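Local coordinates for nucleoside diphosphate kinase family protein (Babesia bovis, PDB 3JS9), which probably transfers the terminal phosphate of a nucleoside triphosphate to a nucleoside diphosphate, with magnesium as cofactor, at residues G107-D112 with N120-S125. Sequence-based numbering, arbitrary orientation.
Sequences GTIRGD and NIVHAS. With SO4 (sulfate ion), chain G.
The predicted ATP site holds Arg-110, on the short helix 109-113, and Asn-120, whose carbonyl grips the arginine together with that of Val-122. With CG anti to the carbonyl carbon (chi1 -63°) and the chain extended from CG to NE, Arg-110 reaches along residues 120-122. Arg-110 NE gives a hydrogen bond to Asn-120 O (2.9 Å), in the guanidinium plane and on a carbonyl lone pair; Val-122 N also binds that oxygen. Arg-110 NH1 bonds to Val-122 O at 2.6 Å, tilted 24° from that plane, so two carbonyls fix the rotation of the group. The amide of Asn-120 runs nearly parallel to the guanidinium (planes 11° apart), with Asn-120 ND2 over one face near the rim, 3.3 Å from Arg-110 CZ; Lys-17 and the carbonyl of Thr-99 hold the amide's polar ends. In the ferredoxin-like sheet of NDP kinases, strand 122-124, outermost on one side within this chain, carries His-123, the predicted phosphohistidine. His-123 ND1 bonds to sulfate O1 (3.0 Å), while its NE2 is tied to Glu-134. A water accepts from Arg-110 NH1 (3.0 Å) and Ala-124 N and donates to sulfate O1, linking arginine to anion. On the same helix, Ile-109 CG2 packs on Ile-121 CG2 (3.9 Å) and Val-122 CG1 (4.1 Å).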
loop_
_atom_site.group_PDB
_atom_site.type_symbol
_atom_site.label_atom_id
_atom_site.label_comp_id
_atom_site.label_asym_id
_atom_site.label_seq_id
_atom_site.Cartn_x
_atom_site.Cartn_y
_atom_site.Cartn_z
ATOM N N GLY A 107 -13.522 1.141 -0.070
ATOM C CA GLY A 107 -13.016 -0.216 -0.107
ATOM C C GLY A 107 -13.220 -0.872 -1.458
ATOM O O GLY A 107 -12.463 -1.760 -1.833
ATOM N N THR A 108 -14.274 -0.474 -2.165
ATOM C CA THR A 108 -14.582 -1.052 -3.475
ATOM C C THR A 108 -13.838 -0.236 -4.479
ATOM O O THR A 108 -13.427 0.894 -4.180
ATOM C CB THR A 108 -16.093 -0.993 -3.842
ATOM O OG1 THR A 108 -16.530 0.379 -3.942
ATOM C CG2 THR A 108 -16.930 -1.762 -2.833
ATOM N N ILE A 109 -13.674 -0.786 -5.675
ATOM C CA ILE A 109 -12.941 -0.068 -6.714
ATOM C C ILE A 109 -13.644 1.253 -7.030
ATOM O O ILE A 109 -13.020 2.316 -7.059
ATOM C CB ILE A 109 -12.780 -0.939 -7.969
ATOM C CG1 ILE A 109 -11.979 -2.204 -7.613
ATOM C CG2 ILE A 109 -12.159 -0.097 -9.143
ATOM C CD1 ILE A 109 -12.033 -3.328 -8.673
ATOM N N ARG A 110 -14.951 1.175 -7.266
ATOM C CA ARG A 110 -15.719 2.377 -7.565
ATOM C C ARG A 110 -15.747 3.281 -6.336
ATOM O O ARG A 110 -15.577 4.512 -6.474
ATOM C CB ARG A 110 -17.098 2.045 -8.115
ATOM C CG ARG A 110 -17.018 1.280 -9.460
ATOM C CD ARG A 110 -18.360 1.212 -10.145
ATOM N NE ARG A 110 -18.309 0.451 -11.385
ATOM C CZ ARG A 110 -19.120 -0.570 -11.692
ATOM N NH1 ARG A 110 -18.981 -1.193 -12.860
ATOM N NH2 ARG A 110 -20.084 -0.966 -10.847
ATOM N N GLY A 111 -15.852 2.680 -5.139
ATOM C CA GLY A 111 -15.891 3.480 -3.920
ATOM C C GLY A 111 -14.585 4.250 -3.759
ATOM O O GLY A 111 -14.591 5.411 -3.362
ATOM N N ASP A 112 -13.461 3.613 -4.097
ATOM C CA ASP A 112 -12.166 4.196 -3.826
ATOM C C ASP A 112 -11.699 5.114 -4.936
ATOM O O ASP A 112 -10.881 6.020 -4.671
ATOM C CB ASP A 112 -11.123 3.106 -3.565
ATOM C CG ASP A 112 -11.361 2.368 -2.235
ATOM O OD1 ASP A 112 -12.128 2.893 -1.355
ATOM O OD2 ASP A 112 -10.757 1.262 -2.073
ATOM N N ASN A 120 -16.982 4.768 -14.479
ATOM C CA ASN A 120 -16.936 3.930 -13.307
ATOM C C ASN A 120 -15.917 2.804 -13.400
ATOM O O ASN A 120 -16.085 1.718 -12.794
ATOM C CB ASN A 120 -18.335 3.458 -12.937
ATOM C CG ASN A 120 -18.961 2.556 -13.984
ATOM O OD1 ASN A 120 -18.449 2.404 -15.115
ATOM N ND2 ASN A 120 -20.084 1.940 -13.607
ATOM N N ILE A 121 -14.854 3.101 -14.159
ATOM C CA ILE A 121 -13.571 2.401 -14.089
ATOM C C ILE A 121 -13.548 0.986 -14.690
ATOM O O ILE A 121 -12.606 0.633 -15.428
ATOM C CB ILE A 121 -13.025 2.244 -12.621
ATOM C CG1 ILE A 121 -13.166 3.529 -11.775
ATOM C CG2 ILE A 121 -11.598 1.644 -12.634
ATOM C CD1 ILE A 121 -12.519 4.662 -12.328
ATOM N N VAL A 122 -14.545 0.171 -14.335
ATOM C CA VAL A 122 -14.395 -1.259 -14.489
ATOM C C VAL A 122 -15.755 -1.912 -14.668
ATOM O O VAL A 122 -16.748 -1.441 -14.104
ATOM C CB VAL A 122 -13.676 -1.866 -13.240
ATOM C CG1 VAL A 122 -14.591 -1.764 -12.003
ATOM C CG2 VAL A 122 -13.293 -3.322 -13.478
ATOM N N HIS A 123 -15.800 -2.997 -15.436
ATOM C CA HIS A 123 -17.033 -3.760 -15.609
ATOM C C HIS A 123 -16.887 -5.084 -14.881
ATOM O O HIS A 123 -15.827 -5.720 -14.969
ATOM C CB HIS A 123 -17.341 -4.024 -17.113
ATOM C CG HIS A 123 -18.247 -5.199 -17.331
ATOM N ND1 HIS A 123 -19.618 -5.076 -17.406
ATOM C CD2 HIS A 123 -17.989 -6.530 -17.374
ATOM C CE1 HIS A 123 -20.165 -6.277 -17.514
ATOM N NE2 HIS A 123 -19.198 -7.175 -17.506
ATOM N N ALA A 124 -17.939 -5.518 -14.203
ATOM C CA ALA A 124 -18.003 -6.907 -13.715
ATOM C C ALA A 124 -19.265 -7.552 -14.199
ATOM O O ALA A 124 -20.263 -6.892 -14.320
ATOM C CB ALA A 124 -17.930 -6.974 -12.167
ATOM N N SER A 125 -19.244 -8.850 -14.456
ATOM C CA SER A 125 -20.447 -9.553 -14.942
ATOM C C SER A 125 -21.545 -9.410 -13.908
ATOM O O SER A 125 -21.284 -9.473 -12.700
ATOM C CB SER A 125 -20.186 -11.055 -15.183
ATOM O OG SER A 125 -19.403 -11.245 -16.327
HETATM S S SO4 G . -20.924 -1.765 -17.436
HETATM O O1 SO4 G . -20.930 -2.669 -16.276
HETATM O O2 SO4 G . -22.278 -1.655 -17.925
HETATM O O3 SO4 G . -20.085 -2.154 -18.583
HETATM O O4 SO4 G . -20.460 -0.505 -16.914
HETATM O O HOH W 1 -20.395 -3.740 -13.762
#